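Local coordinates for uncharacterized protein AF_0924 (Archaeoglobus fulgidus, PDB 3DT5) that is of unknown function but is probably anchored in the cell membrane by a transmembrane helix, with a calcium ion bound to this C-terminal domain, at residues 37-42 against 81-86. Sequence-based numbering, arbitrary orientation.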
ATOM      1  N   TYR A  37      -6.163   7.741   8.221  1.00 47.88           N
ATOM      2  CA  TYR A  37      -5.522   8.769   9.067  1.00 50.48           C
ATOM      3  C   TYR A  37      -4.606   8.245  10.179  1.00 51.80           C
ATOM      4  O   TYR A  37      -3.872   9.018  10.812  1.00 53.51           O
ATOM      5  CB  TYR A  37      -6.594   9.669   9.675  1.00 51.12           C
ATOM      6  CG  TYR A  37      -7.265  10.554   8.668  1.00 51.59           C
ATOM      7  CD1 TYR A  37      -6.716  10.743   7.406  1.00 50.78           C
ATOM      8  CD2 TYR A  37      -8.445  11.233   8.986  1.00 55.63           C
ATOM      9  CE1 TYR A  37      -7.318  11.565   6.473  1.00 52.21           C
ATOM     10  CE2 TYR A  37      -9.061  12.065   8.048  1.00 56.29           C
ATOM     11  CZ  TYR A  37      -8.475  12.223   6.800  1.00 55.23           C
ATOM     12  OH  TYR A  37      -9.067  13.013   5.856  1.00 55.74           O
ATOM     13  N   VAL A  38      -4.638   6.942  10.407  1.00 52.83           N
ATOM     14  CA  VAL A  38      -3.787   6.278  11.404  1.00 53.59           C
ATOM     15  C   VAL A  38      -2.292   6.510  11.151  1.00 51.97           C
ATOM     16  O   VAL A  38      -1.803   6.344  10.046  1.00 53.96           O
ATOM     17  CB  VAL A  38      -4.084   4.771  11.439  1.00 54.24           C
ATOM     18  CG1 VAL A  38      -3.100   4.041  12.348  1.00 56.80           C
ATOM     19  CG2 VAL A  38      -5.554   4.532  11.923  1.00 55.55           C
ATOM     20  N   TYR A  39      -1.572   6.928  12.177  1.00 49.52           N
ATOM     21  CA  TYR A  39      -0.167   7.258  12.036  1.00 46.86           C
ATOM     22  C   TYR A  39       0.389   7.190  13.429  1.00 45.70           C
ATOM     23  O   TYR A  39      -0.260   7.674  14.369  1.00 45.11           O
ATOM     24  CB  TYR A  39       0.040   8.689  11.477  1.00 46.77           C
ATOM     25  CG  TYR A  39       1.491   9.092  11.562  1.00 45.01           C
ATOM     26  CD1 TYR A  39       2.411   8.694  10.574  1.00 45.52           C
ATOM     27  CD2 TYR A  39       1.980   9.793  12.676  1.00 47.38           C
ATOM     28  CE1 TYR A  39       3.794   9.031  10.677  1.00 44.70           C
ATOM     29  CE2 TYR A  39       3.361  10.110  12.798  1.00 45.66           C
ATOM     30  CZ  TYR A  39       4.247   9.737  11.782  1.00 48.23           C
ATOM     31  OH  TYR A  39       5.598  10.024  11.891  1.00 48.48           O
ATOM     32  N   THR A  40       1.559   6.568  13.576  1.00 44.40           N
ATOM     33  CA  THR A  40       2.223   6.389  14.883  1.00 44.36           C
ATOM     34  C   THR A  40       3.686   6.632  14.668  1.00 44.47           C
ATOM     35  O   THR A  40       4.110   6.783  13.519  1.00 45.18           O
ATOM     36  CB  THR A  40       2.089   4.943  15.400  1.00 44.71           C
ATOM     37  OG1 THR A  40       2.829   4.047  14.533  1.00 40.69           O
ATOM     38  CG2 THR A  40       0.623   4.553  15.431  1.00 46.11           C
ATOM     39  N   ALA A  41       4.466   6.639  15.747  1.00 43.52           N
ATOM     40  CA  ALA A  41       5.904   6.773  15.604  1.00 44.09           C
ATOM     41  C   ALA A  41       6.525   5.553  14.894  1.00 43.98           C
ATOM     42  O   ALA A  41       7.735   5.539  14.617  1.00 44.83           O
ATOM     43  CB  ALA A  41       6.542   6.934  16.995  1.00 43.06           C
ATOM     44  N   GLN A  42       5.725   4.511  14.662  1.00 42.57           N
ATOM     45  CA  GLN A  42       6.235   3.286  14.055  1.00 42.68           C
ATOM     46  C   GLN A  42       5.816   3.134  12.585  1.00 40.93           C
ATOM     47  O   GLN A  42       6.283   2.226  11.903  1.00 40.57           O
ATOM     48  CB  GLN A  42       5.764   2.070  14.849  1.00 42.61           C
ATOM     49  CG  GLN A  42       6.520   1.875  16.161  1.00 46.73           C
ATOM     50  CD  GLN A  42       6.052   2.850  17.219  1.00 50.98           C
ATOM     51  OE1 GLN A  42       4.847   3.015  17.450  1.00 52.49           O
ATOM     52  NE2 GLN A  42       6.996   3.520  17.854  1.00 50.11           N
ATOM     53  N   ALA A  81      -2.514  14.574   7.916  1.00 38.29           N
ATOM     54  CA  ALA A  81      -2.575  13.185   7.525  1.00 37.63           C
ATOM     55  C   ALA A  81      -1.783  12.928   6.232  1.00 40.09           C
ATOM     56  O   ALA A  81      -1.631  11.763   5.826  1.00 38.89           O
ATOM     57  CB  ALA A  81      -4.067  12.723   7.357  1.00 37.59           C
ATOM     58  N   ASN A  82      -1.297  13.982   5.563  1.00 39.69           N
ATOM     59  CA  ASN A  82      -0.617  13.753   4.283  1.00 41.32           C
ATOM     60  C   ASN A  82       0.822  13.429   4.511  1.00 40.50           C
ATOM     61  O   ASN A  82       1.444  13.994   5.419  1.00 38.65           O
ATOM     62  CB  ASN A  82      -0.659  14.983   3.369  1.00 42.09           C
ATOM     63  CG  ASN A  82      -2.060  15.271   2.864  1.00 48.59           C
ATOM     64  OD1 ASN A  82      -2.867  14.354   2.609  1.00 51.50           O
ATOM     65  ND2 ASN A  82      -2.389  16.559   2.792  1.00 55.67           N
ATOM     66  N   TRP A  83       1.339  12.518   3.678  1.00 39.80           N
ATOM     67  CA  TRP A  83       2.767  12.285   3.589  1.00 39.82           C
ATOM     68  C   TRP A  83       3.335  13.394   2.681  1.00 40.10           C
ATOM     69  O   TRP A  83       2.900  13.554   1.551  1.00 39.67           O
ATOM     70  CB  TRP A  83       3.069  10.909   2.969  1.00 38.59           C
ATOM     71  CG  TRP A  83       2.719   9.752   3.861  1.00 38.40           C
ATOM     72  CD1 TRP A  83       1.626   8.904   3.731  1.00 36.01           C
ATOM     73  CD2 TRP A  83       3.434   9.328   5.014  1.00 37.01           C
ATOM     74  NE1 TRP A  83       1.646   7.957   4.747  1.00 37.73           N
ATOM     75  CE2 TRP A  83       2.766   8.179   5.524  1.00 37.65           C
ATOM     76  CE3 TRP A  83       4.626   9.770   5.642  1.00 37.22           C
ATOM     77  CZ2 TRP A  83       3.200   7.507   6.686  1.00 39.35           C
ATOM     78  CZ3 TRP A  83       5.086   9.054   6.778  1.00 36.78           C
ATOM     79  CH2 TRP A  83       4.373   7.940   7.276  1.00 37.43           C
ATOM     80  N   THR A  84       4.284  14.166   3.207  1.00 40.27           N
ATOM     81  CA  THR A  84       4.914  15.232   2.425  1.00 41.67           C
ATOM     82  C   THR A  84       6.190  14.646   1.852  1.00 43.00           C
ATOM     83  O   THR A  84       7.078  14.233   2.611  1.00 42.17           O
ATOM     84  CB  THR A  84       5.285  16.456   3.299  1.00 41.87           C
ATOM     85  OG1 THR A  84       4.076  17.092   3.722  1.00 40.34           O
ATOM     86  CG2 THR A  84       6.125  17.505   2.487  1.00 43.27           C
ATOM     87  N   PHE A  85       6.282  14.611   0.525  1.00 43.33           N
ATOM     88  CA  PHE A  85       7.502  14.155  -0.149  1.00 43.84           C
ATOM     89  C   PHE A  85       8.400  15.352  -0.414  1.00 44.69           C
ATOM     90  O   PHE A  85       7.911  16.425  -0.791  1.00 45.84           O
ATOM     91  CB  PHE A  85       7.175  13.472  -1.477  1.00 43.13           C
ATOM     92  CG  PHE A  85       6.699  12.076  -1.313  1.00 43.51           C
ATOM     93  CD1 PHE A  85       5.343  11.815  -1.033  1.00 44.05           C
ATOM     94  CD2 PHE A  85       7.597  11.011  -1.324  1.00 43.40           C
ATOM     95  CE1 PHE A  85       4.888  10.515  -0.835  1.00 40.55           C
ATOM     96  CE2 PHE A  85       7.136   9.708  -1.140  1.00 44.19           C
ATOM     97  CZ  PHE A  85       5.773   9.455  -0.898  1.00 41.50           C
ATOM     98  N   TYR A  86       9.698  15.170  -0.249  1.00 45.04           N
ATOM     99  CA  TYR A  86      10.638  16.267  -0.517  1.00 46.85           C
ATOM    100  C   TYR A  86      11.029  16.388  -1.977  1.00 47.30           C
ATOM    101  O   TYR A  86      11.329  17.467  -2.416  1.00 48.69           O
ATOM    102  CB  TYR A  86      11.852  16.209   0.404  1.00 45.68           C
ATOM    103  CG  TYR A  86      11.416  16.290   1.855  1.00 47.55           C
ATOM    104  CD1 TYR A  86      10.838  17.455   2.359  1.00 46.26           C
ATOM    105  CD2 TYR A  86      11.520  15.169   2.702  1.00 44.00           C
ATOM    106  CE1 TYR A  86      10.396  17.522   3.649  1.00 46.43           C
ATOM    107  CE2 TYR A  86      11.091  15.227   3.989  1.00 47.26           C
ATOM    108  CZ  TYR A  86      10.521  16.411   4.474  1.00 46.35           C
ATOM    109  OH  TYR A  86      10.106  16.461   5.820  1.00 46.82           O
TER
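Next to Y39, whose ring meets W83, the loop is tied down by a capping bond: Q42 N donates to T40 OG1 over 2.9 Å, at an N-H...O angle of 149°. T43 OG1 also bonds to T40 N, in the turn that leads into helix 43-52. Just before this turn, Y39 reaches across with CG anti to its own nitrogen (chi1 170°), presenting the ring's edge to the six-membered ring of W83 in an offset edge-to-face pair. The planes stand at 71° with centroids 5.7 Å apart, and Y39 CE1 comes 3.6 Å from W83 CH2, which lies in the plane of the tyrosine ring. The indole is held at its other end by NE1 bonding to A33 O, while K76 adds a cation-pi contact. In a separate contact, A81 CB approaches the Y37 ring obliquely, 3.3 Å from Y37 CD1. A leucine in place of W83 has neither NE1 nor a ring face, which would probably leave A33 O without this mate and the Y39 ring freer to turn. The example illustrates an interhelical loop secured by an aromatic edge-to-face pair to the central strand, 83-85, of a small mixed sheet, with the W83 side chain about 6 Å from the bound calcium.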